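Local coordinates for carbohydrate kinase, FGGY (Novosphingobium aromaticivorans, PDB 3H6E), which probably acts as a kinase that phosphorylates a carbohydrate substrate, as members of the FGGY family do, at residues Asp43-Leu48 with Tyr96-Pro101; His67-Ile72 with Pro223-Leu228; Glu102-Asp107 with Leu133-Gln138. All blocks are in the same frame, centred on the assembly; numbering follows the deposited sequence.

Contact 1: Asp43-Leu48 with Tyr96-Pro101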
loop_
_atom_site.group_PDB
_atom_site.type_symbol
_atom_site.label_atom_id
_atom_site.label_comp_id
_atom_site.label_asym_id
_atom_site.label_seq_id
_atom_site.Cartn_x
_atom_site.Cartn_y
_atom_site.Cartn_z
ATOM N N ASP A 43 -22.757 12.786 10.861
ATOM C CA ASP A 43 -23.789 12.240 11.742
ATOM C C ASP A 43 -23.137 11.646 12.981
ATOM O O ASP A 43 -23.786 10.967 13.778
ATOM C CB ASP A 43 -24.590 11.140 11.038
ATOM C CG ASP A 43 -25.660 11.690 10.116
ATOM O OD1 ASP A 43 -26.802 11.896 10.584
ATOM O OD2 ASP A 43 -25.360 11.915 8.924
ATOM N N GLY A 44 -21.849 11.918 13.143
ATOM C CA GLY A 44 -21.018 11.139 14.040
ATOM C C GLY A 44 -20.291 10.172 13.130
ATOM O O GLY A 44 -19.468 9.367 13.563
ATOM N N ILE A 45 -20.618 10.277 11.844
ATOM C CA ILE A 45 -20.025 9.457 10.797
ATOM C C ILE A 45 -18.865 10.187 10.125
ATOM O O ILE A 45 -19.061 11.216 9.477
ATOM C CB ILE A 45 -21.071 9.103 9.725
ATOM C CG1 ILE A 45 -22.219 8.305 10.342
ATOM C CG2 ILE A 45 -20.432 8.330 8.585
ATOM C CD1 ILE A 45 -23.144 7.680 9.316
ATOM N N ARG A 46 -17.658 9.652 10.282
ATOM C CA ARG A 46 -16.470 10.256 9.685
ATOM C C ARG A 46 -16.425 10.031 8.176
ATOM O O ARG A 46 -16.680 8.928 7.693
ATOM C CB ARG A 46 -15.200 9.730 10.358
ATOM C CG ARG A 46 -14.796 10.521 11.593
ATOM C CD ARG A 46 -14.416 9.610 12.752
ATOM N NE ARG A 46 -13.155 8.909 12.536
ATOM C CZ ARG A 46 -12.757 7.859 13.251
ATOM N NH1 ARG A 46 -13.527 7.385 14.223
ATOM N NH2 ARG A 46 -11.594 7.279 12.993
ATOM N N ARG A 47 -16.101 11.089 7.440
ATOM C CA ARG A 47 -16.135 11.052 5.984
ATOM C C ARG A 47 -14.851 11.593 5.376
ATOM O O ARG A 47 -14.179 12.437 5.969
ATOM C CB ARG A 47 -17.317 11.876 5.464
ATOM C CG ARG A 47 -18.611 11.666 6.235
ATOM C CD ARG A 47 -19.250 10.341 5.886
ATOM N NE ARG A 47 -20.192 10.466 4.779
ATOM C CZ ARG A 47 -21.499 10.244 4.885
ATOM N NH1 ARG A 47 -22.018 9.874 6.046
ATOM N NH2 ARG A 47 -22.289 10.379 3.830
ATOM N N LEU A 48 -14.510 11.094 4.191
ATOM C CA LEU A 48 -13.502 11.735 3.361
ATOM C C LEU A 48 -14.087 13.062 2.895
ATOM O O LEU A 48 -15.232 13.117 2.445
ATOM C CB LEU A 48 -13.159 10.859 2.156
ATOM C CG LEU A 48 -12.013 9.855 2.301
ATOM C CD1 LEU A 48 -11.835 9.413 3.745
ATOM C CD2 LEU A 48 -12.240 8.661 1.383
ATOM N N TYR A 96 -12.645 5.177 6.028
ATOM C CA TYR A 96 -12.558 3.740 6.276
ATOM C C TYR A 96 -12.253 3.426 7.739
ATOM O O TYR A 96 -12.431 2.296 8.190
ATOM C CB TYR A 96 -11.602 3.020 5.308
ATOM C CG TYR A 96 -10.119 3.312 5.457
ATOM C CD1 TYR A 96 -9.439 3.013 6.632
ATOM C CD2 TYR A 96 -9.388 3.832 4.393
ATOM C CE1 TYR A 96 -8.079 3.263 6.756
ATOM C CE2 TYR A 96 -8.032 4.081 4.507
ATOM C CZ TYR A 96 -7.381 3.795 5.689
ATOM O OH TYR A 96 -6.029 4.044 5.800
ATOM N N GLU A 97 -11.818 4.438 8.481
ATOM C CA GLU A 97 -11.578 4.273 9.909
ATOM C C GLU A 97 -12.858 4.459 10.719
ATOM O O GLU A 97 -12.878 4.203 11.924
ATOM C CB GLU A 97 -10.487 5.226 10.405
ATOM C CG GLU A 97 -9.123 4.974 9.787
ATOM C CD GLU A 97 -7.982 5.358 10.710
ATOM O OE1 GLU A 97 -7.132 6.177 10.298
ATOM O OE2 GLU A 97 -7.933 4.837 11.846
ATOM N N GLN A 98 -13.926 4.902 10.058
ATOM C CA GLN A 98 -15.220 5.027 10.721
ATOM C C GLN A 98 -15.731 3.668 11.169
ATOM O O GLN A 98 -15.762 2.714 10.390
ATOM C CB GLN A 98 -16.259 5.697 9.818
ATOM C CG GLN A 98 -17.704 5.507 10.295
ATOM C CD GLN A 98 -17.961 6.099 11.676
ATOM O OE1 GLN A 98 -17.401 7.135 12.036
ATOM N NE2 GLN A 98 -18.817 5.443 12.450
ATOM N N SER A 99 -16.132 3.593 12.430
ATOM C CA SER A 99 -16.674 2.370 13.001
ATOM C C SER A 99 -17.944 1.935 12.276
ATOM O O SER A 99 -18.681 2.758 11.736
ATOM C CB SER A 99 -16.971 2.579 14.484
ATOM O OG SER A 99 -17.471 1.396 15.070
ATOM N N ILE A 100 -18.190 0.631 12.262
ATOM C CA ILE A 100 -19.430 0.099 11.720
ATOM C C ILE A 100 -20.149 -0.664 12.827
ATOM O O ILE A 100 -19.524 -1.434 13.556
ATOM C CB ILE A 100 -19.181 -0.816 10.497
ATOM C CG1 ILE A 100 -18.389 -0.061 9.418
ATOM C CG2 ILE A 100 -20.497 -1.332 9.936
ATOM C CD1 ILE A 100 -18.441 -0.691 8.033
ATOM N N PRO A 101 -21.459 -0.433 12.972
ATOM C CA PRO A 101 -22.252 -1.075 14.026
ATOM C C PRO A 101 -22.087 -2.591 14.067
ATOM O O PRO A 101 -22.074 -3.257 13.032
ATOM C CB PRO A 101 -23.688 -0.698 13.659
ATOM C CG PRO A 101 -23.550 0.615 12.979
ATOM C CD PRO A 101 -22.259 0.531 12.195
#
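Gln98 presses its side-chain amide against the backbone of Ile45 and Arg46, and this single group makes the compact half of the contact. Its OE1 takes the amide hydrogen of Arg46 N at 3.1 Å along an almost straight N-H...O line of 177°. The donor stands above the carbonyl plane of the Gln98 amide. At the other end of that amide NE2 donates to Ser99 O at 2.8 Å in a more bent bond, which probably helps keep the group from flipping. The torsions explain the reach, since CG lies anti to the backbone N (chi1 164°) and the chain then bends at chi2, bringing the amide up to the opposite backbone. Gly44 O lies 3.4 Å from OE1 of Gln98, but both atoms are acceptors and no bond joins them. Alongside, Ile45 CG2 lies 4.3 Å from Gln98 CG, a looser apolar touch. In the fold, Arg46 lies in the short, weakly bonded strand 46-47, paired antiparallel with 40-41, against which the loop leading to helix 102-109 packs; the backbone of Arg46 is also hydrogen-bonded to that of Asp95, and Ile45 rests on Trp135 of helix 129-139. On the solvent side the fit is slacker. The long chain of Arg46, bent at chi2 and chi3, carries its guanidinium over Glu97, with Glu97 O and Gln98 N lying over one face. NH2 of Arg46 approaches CB of Glu97 to 3.5 Å, yet it stays 4.5 Å from OE2 of Glu97, beyond a salt bridge. The guanidinium and carboxylate planes are 63° apart, and any attraction between these opposite charges is probably diffuse; Glu97 OE1 also makes a weak, long ion pair with Lys15.

Contact 2: His67-Ile72 with Pro223-Leu228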
loop_
_atom_site.group_PDB
_atom_site.type_symbol
_atom_site.label_atom_id
_atom_site.label_comp_id
_atom_site.label_asym_id
_atom_site.label_seq_id
_atom_site.Cartn_x
_atom_site.Cartn_y
_atom_site.Cartn_z
ATOM N N HIS A 67 2.087 26.396 -17.467
ATOM C CA HIS A 67 2.865 25.235 -17.884
ATOM C C HIS A 67 2.199 24.427 -18.999
ATOM O O HIS A 67 0.973 24.386 -19.099
ATOM C CB HIS A 67 3.150 24.341 -16.678
ATOM C CG HIS A 67 3.879 25.037 -15.573
ATOM N ND1 HIS A 67 3.250 25.877 -14.679
ATOM C CD2 HIS A 67 5.185 25.016 -15.216
ATOM C CE1 HIS A 67 4.137 26.344 -13.818
ATOM N NE2 HIS A 67 5.318 25.836 -14.121
ATOM N N PRO A 68 3.023 23.779 -19.841
ATOM C CA PRO A 68 2.597 22.941 -20.967
ATOM C C PRO A 68 2.025 21.606 -20.502
ATOM O O PRO A 68 2.587 20.557 -20.824
ATOM C CB PRO A 68 3.907 22.686 -21.732
ATOM C CG PRO A 68 4.894 23.667 -21.184
ATOM C CD PRO A 68 4.488 23.890 -19.772
ATOM N N VAL A 69 0.925 21.647 -19.756
ATOM C CA VAL A 69 0.342 20.434 -19.193
ATOM C C VAL A 69 -0.486 19.656 -20.217
ATOM O O VAL A 69 -1.426 20.187 -20.816
ATOM C CB VAL A 69 -0.507 20.739 -17.944
ATOM C CG1 VAL A 69 -1.028 19.446 -17.326
ATOM C CG2 VAL A 69 0.314 21.529 -16.934
ATOM N N THR A 70 -0.124 18.392 -20.410
ATOM C CA THR A 70 -0.771 17.554 -21.410
ATOM C C THR A 70 -1.416 16.310 -20.805
ATOM O O THR A 70 -2.114 15.570 -21.498
ATOM C CB THR A 70 0.225 17.120 -22.503
ATOM O OG1 THR A 70 1.306 16.388 -21.909
ATOM C CG2 THR A 70 0.783 18.337 -23.223
ATOM N N THR A 71 -1.181 16.082 -19.516
ATOM C CA THR A 71 -1.727 14.909 -18.842
ATOM C C THR A 71 -1.837 15.096 -17.332
ATOM O O THR A 71 -0.940 15.651 -16.694
ATOM C CB THR A 71 -0.875 13.647 -19.116
ATOM O OG1 THR A 71 -0.880 13.349 -20.517
ATOM C CG2 THR A 71 -1.428 12.455 -18.357
ATOM N N ILE A 72 -2.952 14.635 -16.773
ATOM C CA ILE A 72 -3.106 14.508 -15.330
ATOM C C ILE A 72 -3.396 13.048 -14.993
ATOM O O ILE A 72 -4.190 12.393 -15.669
ATOM C CB ILE A 72 -4.267 15.357 -14.794
ATOM C CG1 ILE A 72 -4.103 16.819 -15.194
ATOM C CG2 ILE A 72 -4.366 15.231 -13.280
ATOM C CD1 ILE A 72 -5.280 17.678 -14.778
ATOM N N PRO A 223 -8.042 22.788 -22.518
ATOM C CA PRO A 223 -9.139 21.819 -22.633
ATOM C C PRO A 223 -8.631 20.498 -23.199
ATOM O O PRO A 223 -9.330 19.488 -23.134
ATOM C CB PRO A 223 -10.091 22.484 -23.632
ATOM C CG PRO A 223 -9.743 23.934 -23.595
ATOM C CD PRO A 223 -8.271 23.980 -23.350
ATOM N N ASP A 224 -7.418 20.516 -23.745
ATOM C CA ASP A 224 -6.813 19.334 -24.348
ATOM C C ASP A 224 -6.164 18.414 -23.317
ATOM O O ASP A 224 -5.789 17.284 -23.639
ATOM C CB ASP A 224 -5.780 19.744 -25.398
ATOM C CG ASP A 224 -6.420 20.208 -26.692
ATOM O OD1 ASP A 224 -7.279 19.468 -27.227
ATOM O OD2 ASP A 224 -6.060 21.306 -27.177
ATOM N N VAL A 225 -6.024 18.901 -22.087
ATOM C CA VAL A 225 -5.437 18.102 -21.020
ATOM C C VAL A 225 -6.165 16.770 -20.921
ATOM O O VAL A 225 -7.397 16.725 -20.941
ATOM C CB VAL A 225 -5.505 18.820 -19.657
ATOM C CG1 VAL A 225 -5.024 17.897 -18.543
ATOM C CG2 VAL A 225 -4.683 20.094 -19.686
ATOM N N GLN A 226 -5.399 15.689 -20.822
ATOM C CA GLN A 226 -5.977 14.355 -20.727
ATOM C C GLN A 226 -5.871 13.787 -19.316
ATOM O O GLN A 226 -4.812 13.829 -18.694
ATOM C CB GLN A 226 -5.318 13.406 -21.732
ATOM C CG GLN A 226 -5.511 13.811 -23.189
ATOM C CD GLN A 226 -6.974 13.836 -23.608
ATOM O OE1 GLN A 226 -7.346 14.525 -24.558
ATOM N NE2 GLN A 226 -7.809 13.089 -22.898
ATOM N N VAL A 227 -6.981 13.261 -18.810
ATOM C CA VAL A 227 -6.984 12.633 -17.498
ATOM C C VAL A 227 -6.895 11.120 -17.645
ATOM O O VAL A 227 -7.568 10.530 -18.488
ATOM C CB VAL A 227 -8.244 12.991 -16.706
ATOM C CG1 VAL A 227 -8.143 12.444 -15.296
ATOM C CG2 VAL A 227 -8.448 14.499 -16.687
ATOM N N LEU A 228 -6.050 10.497 -16.829
ATOM C CA LEU A 228 -5.910 9.046 -16.843
ATOM C C LEU A 228 -6.781 8.416 -15.765
ATOM O O LEU A 228 -7.204 9.094 -14.830
ATOM C CB LEU A 228 -4.449 8.644 -16.650
ATOM C CG LEU A 228 -3.629 8.457 -17.931
ATOM C CD1 LEU A 228 -4.122 9.367 -19.046
ATOM C CD2 LEU A 228 -2.140 8.666 -17.660
#
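Thr71 and Ile72 lie beside Gln226 and Val227 as neighbouring parallel strands, and the backbone bonds come first. Ile72 is gripped through both of its polar main-chain atoms: its N donates to Gln226 O at 2.8 Å, and its O receives Leu228 N at 2.9 Å. At the start of the pairing the bond is weak, Gln226 N reaching Thr70 O at 3.4 Å. That same Thr70 O also accepts the hydroxyl of Thr71, whose OG1 lies 2.7 Å away and above the carbonyl plane. Weaker CA-H...O contacts fill in between the amide bonds, from Thr71 CA to Gln226 O and from Val227 CA to Ile72 O.

Among the apolar contacts, Val225, just before its strand, packs on Ile72, their CG1 atoms 3.6 Å apart; CG1 of Val225 is placed there by standing anti to the backbone N (chi1 174°). On the face of Thr71 and Gln226 the methyl CG2 of Thr71 meets CD2 of Leu228 at 3.9 Å, and Ile433 of helix 430-433 touches both residues. A separate van der Waals approach brings CG2 of Val225 within 3.4 Å of Val69 O. Strands 71-76 and 226-232 are neighbours in a mixed sheet, between 9-13 and 207-210, consistent with the ribonuclease H-like core shared by the actin-ATPase superfamily.

Contact 3: Glu102-Asp107 with Leu133-Gln138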
loop_
_atom_site.group_PDB
_atom_site.type_symbol
_atom_site.label_atom_id
_atom_site.label_comp_id
_atom_site.label_asym_id
_atom_site.label_seq_id
_atom_site.Cartn_x
_atom_site.Cartn_y
_atom_site.Cartn_z
ATOM N N GLU A 102 -21.968 -3.110 15.282
ATOM C CA GLU A 102 -21.751 -4.527 15.545
ATOM C C GLU A 102 -22.693 -5.441 14.765
ATOM O O GLU A 102 -22.249 -6.294 13.997
ATOM C CB GLU A 102 -21.907 -4.782 17.047
ATOM C CG GLU A 102 -21.133 -5.969 17.587
ATOM C CD GLU A 102 -20.907 -5.866 19.088
ATOM O OE1 GLU A 102 -21.132 -4.768 19.647
ATOM O OE2 GLU A 102 -20.503 -6.878 19.706
ATOM N N ALA A 103 -23.993 -5.263 14.970
ATOM C CA ALA A 103 -24.990 -6.134 14.357
ATOM C C ALA A 103 -24.924 -6.077 12.835
ATOM O O ALA A 103 -25.131 -7.087 12.161
ATOM C CB ALA A 103 -26.395 -5.776 14.850
ATOM N N VAL A 104 -24.642 -4.892 12.298
ATOM C CA VAL A 104 -24.569 -4.708 10.853
ATOM C C VAL A 104 -23.361 -5.433 10.276
ATOM O O VAL A 104 -23.436 -6.012 9.196
ATOM C CB VAL A 104 -24.522 -3.212 10.461
ATOM C CG1 VAL A 104 -24.196 -3.052 8.973
ATOM C CG2 VAL A 104 -25.837 -2.532 10.799
HETATM N N MSE A 105 -22.256 -5.412 11.011
HETATM C CA MSE A 105 -21.018 -6.043 10.559
HETATM C C MSE A 105 -21.079 -7.569 10.588
HETATM O O MSE A 105 -20.659 -8.230 9.638
HETATM C CB MSE A 105 -19.823 -5.561 11.385
HETATM C CG MSE A 105 -18.498 -6.184 10.955
HETATM SE SE MSE A 105 -17.848 -5.520 9.225
HETATM C CE MSE A 105 -16.993 -3.880 9.855
ATOM N N ALA A 106 -21.595 -8.122 11.683
ATOM C CA ALA A 106 -21.729 -9.569 11.826
ATOM C C ALA A 106 -22.601 -10.139 10.716
ATOM O O ALA A 106 -22.274 -11.167 10.119
ATOM C CB ALA A 106 -22.306 -9.918 13.189
ATOM N N ASP A 107 -23.711 -9.460 10.445
ATOM C CA ASP A 107 -24.586 -9.831 9.341
ATOM C C ASP A 107 -23.791 -9.896 8.044
ATOM O O ASP A 107 -23.928 -10.840 7.265
ATOM C CB ASP A 107 -25.733 -8.827 9.194
ATOM C CG ASP A 107 -26.721 -8.897 10.341
ATOM O OD1 ASP A 107 -26.331 -9.373 11.431
ATOM O OD2 ASP A 107 -27.884 -8.477 10.154
ATOM N N LEU A 133 -20.392 -0.651 1.803
ATOM C CA LEU A 133 -21.537 -0.881 0.929
ATOM C C LEU A 133 -22.677 -1.548 1.686
ATOM O O LEU A 133 -23.818 -1.092 1.627
ATOM C CB LEU A 133 -21.130 -1.741 -0.272
ATOM C CG LEU A 133 -20.771 -1.006 -1.566
ATOM C CD1 LEU A 133 -20.326 0.418 -1.293
ATOM C CD2 LEU A 133 -19.720 -1.770 -2.373
ATOM N N TRP A 134 -22.362 -2.625 2.400
ATOM C CA TRP A 134 -23.360 -3.349 3.182
ATOM C C TRP A 134 -24.138 -2.392 4.074
ATOM O O TRP A 134 -25.367 -2.355 4.046
ATOM C CB TRP A 134 -22.682 -4.414 4.043
ATOM C CG TRP A 134 -23.639 -5.277 4.804
ATOM C CD1 TRP A 134 -24.047 -5.109 6.099
ATOM C CD2 TRP A 134 -24.307 -6.449 4.322
ATOM N NE1 TRP A 134 -24.924 -6.101 6.449
ATOM C CE2 TRP A 134 -25.105 -6.936 5.376
ATOM C CE3 TRP A 134 -24.310 -7.132 3.102
ATOM C CZ2 TRP A 134 -25.897 -8.079 5.246
ATOM C CZ3 TRP A 134 -25.094 -8.266 2.977
ATOM C CH2 TRP A 134 -25.877 -8.729 4.042
ATOM N N TRP A 135 -23.403 -1.620 4.865
ATOM C CA TRP A 135 -23.997 -0.648 5.771
ATOM C C TRP A 135 -24.784 0.397 4.996
ATOM O O TRP A 135 -25.966 0.611 5.253
ATOM C CB TRP A 135 -22.906 0.019 6.608
ATOM C CG TRP A 135 -23.419 0.796 7.769
ATOM C CD1 TRP A 135 -24.611 0.623 8.413
ATOM C CD2 TRP A 135 -22.740 1.852 8.458
ATOM N NE1 TRP A 135 -24.724 1.518 9.448
ATOM C CE2 TRP A 135 -23.586 2.281 9.501
ATOM C CE3 TRP A 135 -21.502 2.479 8.291
ATOM C CZ2 TRP A 135 -23.236 3.312 10.370
ATOM C CZ3 TRP A 135 -21.155 3.502 9.155
ATOM C CH2 TRP A 135 -22.020 3.909 10.181
ATOM N N LEU A 136 -24.125 1.037 4.036
ATOM C CA LEU A 136 -24.767 2.055 3.209
ATOM C C LEU A 136 -26.107 1.599 2.628
ATOM O O LEU A 136 -27.022 2.402 2.462
ATOM C CB LEU A 136 -23.826 2.507 2.090
ATOM C CG LEU A 136 -22.708 3.453 2.529
ATOM C CD1 LEU A 136 -21.716 3.678 1.402
ATOM C CD2 LEU A 136 -23.290 4.775 3.009
ATOM N N ASP A 137 -26.218 0.312 2.315
ATOM C CA ASP A 137 -27.461 -0.231 1.781
ATOM C C ASP A 137 -28.595 -0.083 2.793
ATOM O O ASP A 137 -29.767 -0.064 2.421
ATOM C CB ASP A 137 -27.293 -1.698 1.372
ATOM C CG ASP A 137 -26.839 -1.860 -0.077
ATOM O OD1 ASP A 137 -26.904 -0.874 -0.842
ATOM O OD2 ASP A 137 -26.425 -2.978 -0.456
ATOM N N GLN A 138 -28.236 0.030 4.071
ATOM C CA GLN A 138 -29.215 0.226 5.139
ATOM C C GLN A 138 -29.552 1.700 5.350
ATOM O O GLN A 138 -30.722 2.064 5.466
ATOM C CB GLN A 138 -28.709 -0.359 6.457
ATOM C CG GLN A 138 -28.744 -1.871 6.537
ATOM C CD GLN A 138 -28.847 -2.364 7.971
ATOM O OE1 GLN A 138 -29.030 -3.557 8.219
ATOM N NE2 GLN A 138 -28.741 -1.441 8.925
#
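Helices 102-109 and 129-139 meet at a steep angle: over these segments the N-to-C directions are 123° apart and the axes come within 9.9 Å. The backbones draw nearest at Val104 and Trp135, whose CA atoms are 6.5 Å apart. Val104 is the residue that fills this crossing, its two methyls serving different neighbours. CG1 stands anti to the backbone N (chi1 170°), which turns it between two indoles. It meets CD1 of Trp134 at 3.5 Å, lying at the edge of that ring and in its plane, and it reaches CD1 of Trp135 at 3.7 Å, the Val104 and Trp135 side chains crossing at about a right angle. CG2 of Val104 rests against the amide at the end of the extended Gln138 chain, 3.6 Å from its NE2.

The indole of Trp134 lies along the first helix, with CD1 and NE1 at Val104 and CZ2 at Asp107. Its NE1 lies 3.1 Å from Val104 O, while CB of Asp107 sits 4.0 Å from NE1. The ring thus spans almost a turn, and beyond this pair Tyr108 meets it with planes inclined by about 50°. Putting an alanine at Trp134 would probably open a gap beside Val104 CG1 and Asp107 CB and leave Tyr108 without this aromatic neighbour. Trp135, buried where Trp134 is partly exposed, also packs on Pro101, at the N-cap position of helix 102-109. The opposite side of the second helix is tied down separately, Asp137 forming a salt bridge with Arg197. Two short helices crossed in this way belong to the long connection between the core strands 71-76 and 226-232, consistent with the peripheral elaboration of the N-terminal domain in FGGY kinases.

Contacts 1 and 3 are neighbours, their centres 13 Å apart, and follow one another along the chain: Pro101 ends the loop of the first and occupies the N-cap position of helix 102-109. They touch where Ile100 packs on Met105 and Ser99 O on the ring of Trp135. Contact 2 stands apart in the six-stranded mixed sheet, with nearest atoms about 17 Å from contact 1 and about 21 Å from contact 3. In sequence, contacts 1 and 2 interleave, whereas contact 3 is nested between strands 71-76 and 226-232. Sequence-distant strands thus become sheet partners, while the intervening chain supplies loop 96-101 and helices 102-109 and 129-139; the hairpin, from earlier in the chain, packs against that loop.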